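Spydx (Streptococcus pyogenes, PDB 2J43) binds alpha-glucans such as host lung glycogen, being the carbohydrate-binding part of a larger streptococcal enzyme that probably hydrolyses alpha-1,6-glucosidic linkages as a pullulanase. Local coordinates at residues 132-137 with 167-172. Residues are numbered along the deposited sequence; the frame is centred on the assembly and turned at random.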
ATOM      1  N   THR A 132      -8.077  19.947  -5.436  1.00 15.62           N
ATOM      2  CA  THR A 132      -7.577  19.792  -4.063  1.00 16.38           C
ATOM      3  C   THR A 132      -7.789  21.052  -3.233  1.00 16.80           C
ATOM      4  O   THR A 132      -7.708  22.184  -3.737  1.00 17.21           O
ATOM      5  CB  THR A 132      -6.051  19.469  -4.048  1.00 16.72           C
ATOM      6  OG1 THR A 132      -5.326  20.559  -4.630  1.00 16.60           O
ATOM      7  CG2 THR A 132      -5.732  18.274  -4.948  1.00 14.90           C
ATOM      8  N   PHE A 133      -8.040  20.827  -1.949  1.00 17.11           N
ATOM      9  CA  PHE A 133      -8.277  21.910  -0.999  1.00 19.03           C
ATOM     10  C   PHE A 133      -8.078  21.411   0.429  1.00 20.43           C
ATOM     11  O   PHE A 133      -7.724  20.237   0.672  1.00 19.75           O
ATOM     12  CB  PHE A 133      -9.686  22.520  -1.201  1.00 18.94           C
ATOM     13  CG  PHE A 133     -10.842  21.551  -1.067  1.00 19.28           C
ATOM     14  CD1 PHE A 133     -11.657  21.577   0.062  1.00 23.35           C
ATOM     15  CD2 PHE A 133     -11.172  20.656  -2.085  1.00 21.48           C
ATOM     16  CE1 PHE A 133     -12.751  20.756   0.177  1.00 21.79           C
ATOM     17  CE2 PHE A 133     -12.267  19.833  -1.962  1.00 21.43           C
ATOM     18  CZ  PHE A 133     -13.068  19.895  -0.830  1.00 22.32           C
ATOM     19  N   LYS A 134      -8.314  22.303   1.368  1.00 20.95           N
ATOM     20  CA  LYS A 134      -7.930  22.114   2.756  1.00 22.98           C
ATOM     21  C   LYS A 134      -6.416  22.088   2.871  1.00 22.45           C
ATOM     22  O   LYS A 134      -5.758  22.914   2.269  1.00 24.27           O
ATOM     23  CB  LYS A 134      -8.698  20.971   3.441  1.00 22.59           C
ATOM     24  CG  LYS A 134     -10.178  21.027   3.173  1.00 26.54           C
ATOM     25  CD  LYS A 134     -10.960  19.972   3.943  1.00 29.37           C
ATOM     26  CE  LYS A 134     -11.444  20.523   5.270  1.00 32.86           C
ATOM     27  NZ  LYS A 134     -12.774  19.944   5.660  1.00 38.38           N
ATOM     28  N   ASP A 135      -5.825  21.157   3.612  1.00 23.62           N
ATOM     29  CA  ASP A 135      -4.428  21.318   4.016  1.00 24.10           C
ATOM     30  C   ASP A 135      -3.392  20.809   3.003  1.00 23.86           C
ATOM     31  O   ASP A 135      -2.385  20.222   3.343  1.00 23.74           O
ATOM     32  CB  ASP A 135      -4.164  20.684   5.405  1.00 25.00           C
ATOM     33  CG  ASP A 135      -5.185  21.095   6.476  1.00 28.60           C
ATOM     34  OD1 ASP A 135      -5.825  22.165   6.340  1.00 29.55           O
ATOM     35  OD2 ASP A 135      -5.443  20.349   7.472  1.00 26.41           O
ATOM     36  N   VAL A 136      -3.600  21.116   1.736  1.00 23.78           N
ATOM     37  CA  VAL A 136      -2.589  20.906   0.727  1.00 22.91           C
ATOM     38  C   VAL A 136      -1.730  22.161   0.594  1.00 24.87           C
ATOM     39  O   VAL A 136      -2.191  23.262   0.891  1.00 24.93           O
ATOM     40  CB  VAL A 136      -3.246  20.524  -0.659  1.00 21.65           C
ATOM     41  CG1 VAL A 136      -4.072  19.293  -0.493  1.00 22.69           C
ATOM     42  CG2 VAL A 136      -4.142  21.615  -1.182  1.00 21.40           C
ATOM     43  N   LYS A 137      -0.506  21.987   0.126  1.00 26.06           N
ATOM     44  CA  LYS A 137       0.443  23.100  -0.057  1.00 28.38           C
ATOM     45  C   LYS A 137      -0.105  24.188  -0.971  1.00 27.74           C
ATOM     46  O   LYS A 137      -0.067  25.386  -0.662  1.00 28.80           O
ATOM     47  CB  LYS A 137       1.744  22.562  -0.667  1.00 29.60           C
ATOM     48  CG  LYS A 137       2.972  23.471  -0.504  1.00 33.35           C
ATOM     49  CD  LYS A 137       4.299  22.684  -0.662  1.00 37.41           C
ATOM     50  CE  LYS A 137       5.488  23.434  -0.054  1.00 40.17           C
ATOM     51  NZ  LYS A 137       5.498  24.882  -0.468  1.00 41.21           N
ATOM     52  N   ALA A 167      -0.225  19.376   8.313  1.00 35.10           N
ATOM     53  CA  ALA A 167      -1.504  19.028   7.709  1.00 34.89           C
ATOM     54  C   ALA A 167      -2.278  18.003   8.540  1.00 34.54           C
ATOM     55  O   ALA A 167      -1.712  17.012   9.019  1.00 35.57           O
ATOM     56  CB  ALA A 167      -1.299  18.515   6.264  1.00 35.30           C
ATOM     57  N   ASN A 168      -3.573  18.241   8.687  1.00 34.70           N
ATOM     58  CA  ASN A 168      -4.496  17.300   9.339  1.00 34.36           C
ATOM     59  C   ASN A 168      -5.562  16.716   8.434  1.00 32.55           C
ATOM     60  O   ASN A 168      -5.956  15.576   8.641  1.00 32.03           O
ATOM     61  CB  ASN A 168      -5.262  17.984  10.468  1.00 35.03           C
ATOM     62  CG  ASN A 168      -4.364  18.477  11.566  1.00 37.81           C
ATOM     63  OD1 ASN A 168      -3.526  17.732  12.077  1.00 40.34           O
ATOM     64  ND2 ASN A 168      -4.531  19.739  11.934  1.00 39.13           N
ATOM     65  N   GLU A 169      -6.072  17.509   7.477  1.00 29.90           N
ATOM     66  CA  GLU A 169      -7.217  17.116   6.659  1.00 28.75           C
ATOM     67  C   GLU A 169      -7.064  17.624   5.211  1.00 26.19           C
ATOM     68  O   GLU A 169      -6.567  18.729   5.005  1.00 25.33           O
ATOM     69  CB  GLU A 169      -8.492  17.672   7.289  1.00 29.89           C
ATOM     70  CG  GLU A 169      -9.752  16.970   6.846  1.00 32.98           C
ATOM     71  CD  GLU A 169     -10.959  17.316   7.715  1.00 36.45           C
ATOM     72  OE1 GLU A 169     -10.846  17.235   8.956  1.00 38.43           O
ATOM     73  OE2 GLU A 169     -12.023  17.659   7.137  1.00 39.72           O
ATOM     74  N   ILE A 170      -7.379  16.770   4.240  1.00 24.06           N
ATOM     75  CA  ILE A 170      -7.378  17.164   2.825  0.50 23.15           C
ATOM     76  C   ILE A 170      -8.755  16.893   2.269  1.00 22.06           C
ATOM     77  O   ILE A 170      -9.432  15.977   2.690  1.00 22.82           O
ATOM     78  CB  ILE A 170      -6.283  16.389   1.998  0.50 23.15           C
ATOM     79  CG1 ILE A 170      -6.236  16.822   0.526  0.50 23.73           C
ATOM     80  CG2 ILE A 170      -6.536  14.890   1.998  0.50 22.58           C
ATOM     81  CD1 ILE A 170      -5.119  16.112  -0.270  0.50 22.83           C
ATOM     82  N   GLY A 171      -9.160  17.730   1.318  1.00 20.32           N
ATOM     83  CA  GLY A 171     -10.350  17.496   0.550  1.00 18.92           C
ATOM     84  C   GLY A 171      -9.922  17.461  -0.907  1.00 17.49           C
ATOM     85  O   GLY A 171      -8.954  18.109  -1.323  1.00 17.89           O
ATOM     86  N   PHE A 172     -10.654  16.683  -1.658  1.00 17.52           N
ATOM     87  CA  PHE A 172     -10.432  16.616  -3.086  1.00 16.03           C
ATOM     88  C   PHE A 172     -11.660  16.102  -3.827  1.00 16.53           C
ATOM     89  O   PHE A 172     -12.637  15.608  -3.262  1.00 16.75           O
ATOM     90  CB  PHE A 172      -9.177  15.767  -3.395  1.00 15.79           C
ATOM     91  CG  PHE A 172      -9.276  14.322  -3.014  1.00 15.74           C
ATOM     92  CD1 PHE A 172      -9.700  13.338  -3.930  1.00 16.59           C
ATOM     93  CD2 PHE A 172      -8.948  13.914  -1.747  1.00 17.81           C
ATOM     94  CE1 PHE A 172      -9.762  12.008  -3.545  1.00 17.91           C
ATOM     95  CE2 PHE A 172      -8.993  12.554  -1.404  1.00 17.10           C
ATOM     96  CZ  PHE A 172      -9.404  11.640  -2.311  1.00 15.01           C
TER
HETATM   97  O   HOH W   1      -6.136  21.728   9.731  1.00 39.89           O
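Phe133 and Gly171 form an antiparallel hydrogen-bonded pair: Phe133 N donates a hydrogen bond to Gly171 O at 2.9 Å, and Gly171 N returns a nearly straight bond to Phe133 O at 3.0 Å. The ladder runs on past the strand end, where Asp135 N reaches Glu169 O (2.9 Å) in the carbonyl plane. The same glycine is the floor under an aromatic ring. With chi1 at 58°, CG of Phe133 sits between its own backbone N and carbonyl carbon, which folds the ring across the neighbouring strand; Gly171 CA makes a CH-pi contact over its face, 3.9 Å from the centroid.

Charged groups hold the other end. Asp135 OD2 accepts two backbone N-H groups of the opposing loop, from Asn168 N at 3.1 Å and Glu169 N at 2.9 Å; they arrive from opposite faces of the carboxylate, and a water donates a third hydrogen bond, so OD2 is gripped from several directions and the loop is fixed to the carboxylate. Lys134 and Glu169 run side by side, joined by a salt bridge from NZ to OE2 (2.8 Å) that meets the oxygen from above the carboxylate plane.

Between apolar side chains, Val136 CG1 lies against CG1 and CD1 of Ile170 in one of the two conformers of that isoleucine, the two side chains crossing at about a right angle. Ile170 also touches Leu114 of strand 113-119, and Phe172 meets the ring of Tyr191. Strands 128-134 and 170-176 are neighbours in the beta-sandwich of the second of two family 41 carbohydrate-binding modules, their pairing prolonged by one backbone bond, beyond which the Asp135 carboxylate receives the N-H groups of the loop leading into strand 170-176.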